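PDB 1O9R: agrobacterium tumefaciens DPS from Agrobacterium tumefaciens, which protects DNA from oxidative damage without binding it, oxidising iron(II) with hydrogen peroxide and storing the iron(III) mineral inside a hollow shell of twelve subunits. Local coordinates for residues 56-61 against 112-117; 94-99 against 107-112. All coordinates share one frame; numbering follows the deposited sequence.

Contact 1 (56-61 against 112-117); sequences DTFRTQ and ERYGEV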
loop_
_atom_site.group_PDB
_atom_site.type_symbol
_atom_site.label_atom_id
_atom_site.label_comp_id
_atom_site.label_asym_id
_atom_site.label_seq_id
_atom_site.Cartn_x
_atom_site.Cartn_y
_atom_site.Cartn_z
ATOM N N ASP A 56 -0.834 22.447 6.360
ATOM C CA ASP A 56 -0.499 21.207 7.080
ATOM C C ASP A 56 0.698 20.500 6.460
ATOM O O ASP A 56 1.517 19.907 7.179
ATOM C CB ASP A 56 -1.760 20.326 6.993
ATOM C CG ASP A 56 -2.706 20.504 8.139
ATOM O OD1 ASP A 56 -3.809 19.860 8.036
ATOM O OD2 ASP A 56 -2.391 21.246 9.074
ATOM N N THR A 57 0.847 20.579 5.119
ATOM C CA THR A 57 2.042 19.984 4.501
ATOM C C THR A 57 3.284 20.733 5.006
ATOM O O THR A 57 4.317 20.101 5.308
ATOM C CB THR A 57 1.986 20.090 2.971
ATOM O OG1 THR A 57 0.811 19.352 2.544
ATOM C CG2 THR A 57 3.262 19.559 2.341
ATOM N N PHE A 58 3.228 22.066 5.149
ATOM C CA PHE A 58 4.391 22.799 5.634
ATOM C C PHE A 58 4.668 22.413 7.063
ATOM O O PHE A 58 5.856 22.284 7.449
ATOM C CB PHE A 58 4.072 24.302 5.603
ATOM C CG PHE A 58 4.012 24.902 4.225
ATOM C CD1 PHE A 58 3.711 26.269 4.202
ATOM C CD2 PHE A 58 4.290 24.189 3.062
ATOM C CE1 PHE A 58 3.620 26.885 2.954
ATOM C CE2 PHE A 58 4.228 24.867 1.852
ATOM C CZ PHE A 58 3.895 26.192 1.817
ATOM N N ARG A 59 3.657 22.186 7.904
ATOM C CA ARG A 59 3.881 21.809 9.283
ATOM C C ARG A 59 4.634 20.479 9.375
ATOM O O ARG A 59 5.607 20.366 10.125
ATOM C CB ARG A 59 2.605 21.832 10.114
ATOM C CG ARG A 59 2.807 21.237 11.513
ATOM C CD ARG A 59 3.802 22.070 12.388
ATOM N NE ARG A 59 3.850 21.379 13.670
ATOM C CZ ARG A 59 3.105 21.664 14.755
ATOM N NH1 ARG A 59 3.096 20.789 15.802
ATOM N NH2 ARG A 59 2.411 22.782 14.839
ATOM N N THR A 60 4.231 19.525 8.536
ATOM C CA THR A 60 4.925 18.202 8.536
ATOM C C THR A 60 6.382 18.434 8.159
ATOM O O THR A 60 7.278 17.835 8.778
ATOM C CB THR A 60 4.263 17.309 7.443
ATOM O OG1 THR A 60 2.943 17.045 7.985
ATOM C CG2 THR A 60 5.049 15.984 7.398
ATOM N N GLN A 61 6.673 19.279 7.158
ATOM C CA GLN A 61 8.087 19.466 6.813
ATOM C C GLN A 61 8.895 20.148 7.887
ATOM O O GLN A 61 10.041 19.805 8.145
ATOM C CB GLN A 61 8.158 20.315 5.520
ATOM C CG GLN A 61 7.547 19.603 4.335
ATOM C CD GLN A 61 7.455 20.474 3.098
ATOM O OE1 GLN A 61 7.884 21.620 3.030
ATOM N NE2 GLN A 61 6.829 19.912 2.061
ATOM N N GLU A 112 6.292 36.894 6.253
ATOM C CA GLU A 112 7.371 37.519 7.012
ATOM C C GLU A 112 8.175 36.490 7.806
ATOM O O GLU A 112 9.404 36.583 7.863
ATOM C CB GLU A 112 6.825 38.610 7.952
ATOM C CG GLU A 112 6.313 39.851 7.236
ATOM C CD GLU A 112 5.941 40.981 8.199
ATOM O OE1 GLU A 112 6.041 40.850 9.455
ATOM O OE2 GLU A 112 5.554 42.026 7.618
ATOM N N ARG A 113 7.460 35.554 8.427
ATOM C CA ARG A 113 8.140 34.598 9.341
ATOM C C ARG A 113 8.860 33.546 8.529
ATOM O O ARG A 113 9.933 33.102 8.940
ATOM C CB ARG A 113 7.135 34.101 10.400
ATOM C CG ARG A 113 6.769 35.278 11.345
ATOM C CD ARG A 113 5.511 34.932 12.149
ATOM N NE ARG A 113 5.195 36.056 13.069
ATOM C CZ ARG A 113 4.600 37.172 12.659
ATOM N NH1 ARG A 113 4.241 37.421 11.431
ATOM N NH2 ARG A 113 4.359 38.183 13.564
ATOM N N TYR A 114 8.192 33.012 7.514
ATOM C CA TYR A 114 8.869 32.048 6.660
ATOM C C TYR A 114 10.101 32.650 6.001
ATOM O O TYR A 114 11.136 31.982 5.880
ATOM C CB TYR A 114 7.912 31.512 5.536
ATOM C CG TYR A 114 7.153 30.275 6.013
ATOM C CD1 TYR A 114 7.521 29.032 5.478
ATOM C CD2 TYR A 114 6.098 30.383 6.875
ATOM C CE1 TYR A 114 6.778 27.905 5.926
ATOM C CE2 TYR A 114 5.396 29.285 7.342
ATOM C CZ TYR A 114 5.780 28.065 6.824
ATOM O OH TYR A 114 5.112 26.920 7.286
ATOM N N GLY A 115 10.046 33.936 5.577
ATOM C CA GLY A 115 11.218 34.594 5.017
ATOM C C GLY A 115 12.371 34.671 6.028
ATOM O O GLY A 115 13.515 34.364 5.713
ATOM N N GLU A 116 11.989 35.043 7.273
ATOM C CA GLU A 116 13.059 35.120 8.293
ATOM C C GLU A 116 13.709 33.776 8.567
ATOM O O GLU A 116 14.951 33.634 8.623
ATOM C CB GLU A 116 12.498 35.742 9.591
ATOM C CG GLU A 116 12.199 37.219 9.314
ATOM C CD GLU A 116 11.361 37.860 10.375
ATOM O OE1 GLU A 116 11.199 39.109 10.368
ATOM O OE2 GLU A 116 10.831 37.116 11.223
ATOM N N VAL A 117 12.896 32.716 8.660
ATOM C CA VAL A 117 13.490 31.395 8.928
ATOM C C VAL A 117 14.220 30.858 7.688
ATOM O O VAL A 117 15.333 30.324 7.845
ATOM C CB VAL A 117 12.372 30.423 9.337
ATOM C CG1 VAL A 117 12.993 29.018 9.581
ATOM C CG2 VAL A 117 11.736 30.920 10.645
#
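The rings of Phe58 and Tyr114 meet obliquely, their planes inclined at 49° and their centroids 5.5 Å apart, a geometry that belongs to neither the stacked nor the edge-to-face class of aromatic pair. The phenol end of Tyr114 reaches the shoulder of Phe58 where ring and side-chain stem join. Tyr114 OH is 3.3 Å from Phe58 CB and 3.4 Å from Phe58 CD1, and the ring carbons close in just behind it, with Tyr114 CZ 3.8 Å from Phe58 CD1. In Phe58, CG stands anti to the carbonyl carbon (chi1 -72°), and a chi2 of 180° puts CD1, the ring atom that meets the tyrosine, anti to CA.

The two residues bridge helix 48-75 and helix 103-130 within the four-helix bundle of the ferritin-like fold. The backbones stay well apart, 10.3 Å between Phe58 CA and Tyr114 CA, and the span is made by side chains whose CB atoms both point across the gap. Helix 134-156 touches both residues, Phe58 through Ser150 and Tyr114 through Leu154, and Leu32 of helix 12-42 packs on the tyrosine.

No hydrogen bond joins segments 56-61 and 112-117. The tyrosine oxygen, buried against a phenylalanine that can offer it only carbon, is satisfied by Thr36 OG1 of helix 12-42. That bond can anchor the far end of the tyrosine ring and so help fix its slant against Phe58. One residue thus serves two chemistries, an apolar ring surface for helix 48-75 and a polar terminus for helix 12-42, and its hydroxyl is accommodated in the bundle interior by pairing with Thr36 while resting on the carbons of Phe58.

Contact 2 (94-99 against 107-112); sequences KAYPTD and LDALIE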
loop_
_atom_site.group_PDB
_atom_site.type_symbol
_atom_site.label_atom_id
_atom_site.label_comp_id
_atom_site.label_asym_id
_atom_site.label_seq_id
_atom_site.Cartn_x
_atom_site.Cartn_y
_atom_site.Cartn_z
ATOM N N LYS A 94 8.679 37.431 15.615
ATOM C CA LYS A 94 7.762 38.255 16.415
ATOM C C LYS A 94 6.472 37.452 16.649
ATOM O O LYS A 94 6.050 36.664 15.787
ATOM C CB LYS A 94 7.344 39.452 15.562
ATOM C CG LYS A 94 7.575 39.625 14.128
ATOM C CD LYS A 94 7.495 38.516 13.092
ATOM C CE LYS A 94 8.851 37.909 12.822
ATOM N NZ LYS A 94 8.973 36.503 12.476
ATOM N N ALA A 95 5.855 37.692 17.799
ATOM C CA ALA A 95 4.589 37.036 18.117
ATOM C C ALA A 95 3.578 37.162 16.994
ATOM O O ALA A 95 3.318 38.186 16.344
ATOM C CB ALA A 95 3.998 37.725 19.375
ATOM N N TYR A 96 2.943 35.982 16.721
ATOM C CA TYR A 96 1.970 35.947 15.635
ATOM C C TYR A 96 0.659 36.557 16.109
ATOM O O TYR A 96 0.154 36.269 17.202
ATOM C CB TYR A 96 1.746 34.436 15.240
ATOM C CG TYR A 96 1.049 34.311 13.911
ATOM C CD1 TYR A 96 1.762 34.381 12.697
ATOM C CD2 TYR A 96 -0.333 34.156 13.843
ATOM C CE1 TYR A 96 1.156 34.287 11.466
ATOM C CE2 TYR A 96 -0.949 34.079 12.592
ATOM C CZ TYR A 96 -0.230 34.133 11.416
ATOM O OH TYR A 96 -0.804 34.056 10.175
ATOM N N PRO A 97 0.041 37.376 15.256
ATOM C CA PRO A 97 -1.224 38.024 15.683
ATOM C C PRO A 97 -2.380 37.058 15.831
ATOM O O PRO A 97 -2.613 36.271 14.900
ATOM C CB PRO A 97 -1.442 39.079 14.629
ATOM C CG PRO A 97 -0.755 38.568 13.386
ATOM C CD PRO A 97 0.474 37.834 13.939
ATOM N N THR A 98 -3.095 37.133 16.932
ATOM C CA THR A 98 -4.225 36.190 17.128
ATOM C C THR A 98 -5.538 36.791 16.699
ATOM O O THR A 98 -6.584 36.146 16.886
ATOM C CB THR A 98 -4.275 35.739 18.596
ATOM O OG1 THR A 98 -4.378 36.864 19.479
ATOM C CG2 THR A 98 -3.006 34.997 18.952
ATOM N N ASP A 99 -5.532 38.007 16.203
ATOM C CA ASP A 99 -6.747 38.692 15.828
ATOM C C ASP A 99 -6.854 38.973 14.347
ATOM O O ASP A 99 -7.602 39.813 13.870
ATOM C CB ASP A 99 -6.879 40.010 16.621
ATOM C CG ASP A 99 -5.766 40.960 16.273
ATOM O OD1 ASP A 99 -5.903 42.152 16.675
ATOM O OD2 ASP A 99 -4.763 40.572 15.637
ATOM N N LEU A 107 -1.478 35.267 5.055
ATOM C CA LEU A 107 -0.371 35.090 4.115
ATOM C C LEU A 107 0.735 36.122 4.350
ATOM O O LEU A 107 1.896 35.731 4.337
ATOM C CB LEU A 107 -0.871 35.211 2.674
ATOM C CG LEU A 107 -1.765 34.030 2.207
ATOM C CD1 LEU A 107 -2.438 34.340 0.879
ATOM C CD2 LEU A 107 -0.881 32.776 2.089
ATOM N N ASP A 108 0.365 37.407 4.596
ATOM C CA ASP A 108 1.497 38.350 4.804
ATOM C C ASP A 108 2.243 38.044 6.078
ATOM O O ASP A 108 3.478 38.168 6.090
ATOM C CB ASP A 108 0.864 39.778 4.902
ATOM C CG ASP A 108 0.456 40.335 3.565
ATOM O OD1 ASP A 108 -0.430 41.250 3.608
ATOM O OD2 ASP A 108 0.966 39.952 2.496
ATOM N N ALA A 109 1.580 37.642 7.156
ATOM C CA ALA A 109 2.205 37.320 8.425
ATOM C C ALA A 109 3.115 36.061 8.313
ATOM O O ALA A 109 4.222 36.008 8.854
ATOM C CB ALA A 109 1.159 37.194 9.542
ATOM N N LEU A 110 2.577 35.107 7.543
ATOM C CA LEU A 110 3.368 33.890 7.307
ATOM C C LEU A 110 4.581 34.192 6.428
ATOM O O LEU A 110 5.663 33.661 6.690
ATOM C CB LEU A 110 2.469 32.843 6.604
ATOM C CG LEU A 110 1.398 32.224 7.495
ATOM C CD1 LEU A 110 0.353 31.559 6.625
ATOM C CD2 LEU A 110 2.021 31.245 8.496
ATOM N N ILE A 111 4.401 34.997 5.398
ATOM C CA ILE A 111 5.533 35.330 4.500
ATOM C C ILE A 111 6.659 35.996 5.288
ATOM O O ILE A 111 7.821 35.698 5.115
ATOM C CB ILE A 111 5.063 36.213 3.355
ATOM C CG1 ILE A 111 4.236 35.363 2.359
ATOM C CG2 ILE A 111 6.236 36.898 2.622
ATOM C CD1 ILE A 111 3.348 36.162 1.420
ATOM N N GLU A 112 6.292 36.894 6.253
ATOM C CA GLU A 112 7.371 37.519 7.012
ATOM C C GLU A 112 8.175 36.490 7.806
ATOM O O GLU A 112 9.404 36.583 7.863
ATOM C CB GLU A 112 6.825 38.610 7.952
ATOM C CG GLU A 112 6.313 39.851 7.236
ATOM C CD GLU A 112 5.941 40.981 8.199
ATOM O OE1 GLU A 112 6.041 40.850 9.455
ATOM O OE2 GLU A 112 5.554 42.026 7.618
#
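Tyr96 lays the CE1 side of its ring against Ala109, anchoring the loop that follows the short helix 84-90 to helix 103-130 of the ferritin-like four-helix bundle. The closest approach is Tyr96 CE1 to Ala109 CB, 3.5 Å, and the methyl sits oblique to the ring. With CG placed anti to the backbone N (chi1 -165°), the tyrosine extends from the loop to the helix although its CB does not point there. Tyr96 OH lies 3.9 Å from Leu110 CG, and Leu110 N comes up at the ring edge, near its plane.

Leu110 takes the other course, its CG beside the backbone N and anti to the carbonyl carbon (chi1 -72°), and it crosses the tyrosine with CD2 4.3 Å from Tyr96 CE1. Tyr96 also touches Val35, Gln38 and Ala39 of helix 12-42, and with Ala109 and Leu110 on helix 103-130 its side chain makes contact with two helices. His106 ND1, one residue before the helical segment, hydrogen-bonds the hydroxyl and pins the tip of the ring. The following residue adds a second brace, for Pro97 CD lies over one face of the Tyr96 ring, 3.6 Å above its plane and displaced toward the rim.

Overall arrangement
Both contacts draw on helix 103-130, their centres about 11 Å apart, and their segments overlap at Glu112, which takes no part in contact 1. Contact 1 ties that helix to helix 48-75 in the core, contact 2 to loop 94-99, farther from the chain centre. Arg113 joins them, its NE 2.9 Å from Lys94 O in a probable hydrogen bond and Arg113 CD packed 3.8 Å from Tyr96 CD1. The iron ligand His40 lies near both, its side chain about 9 Å from that of Phe58 and about 7 Å from that of Leu110. A bound iron ion is about 12 Å from the Phe58 side chain, too far for Phe58 to be a ligand.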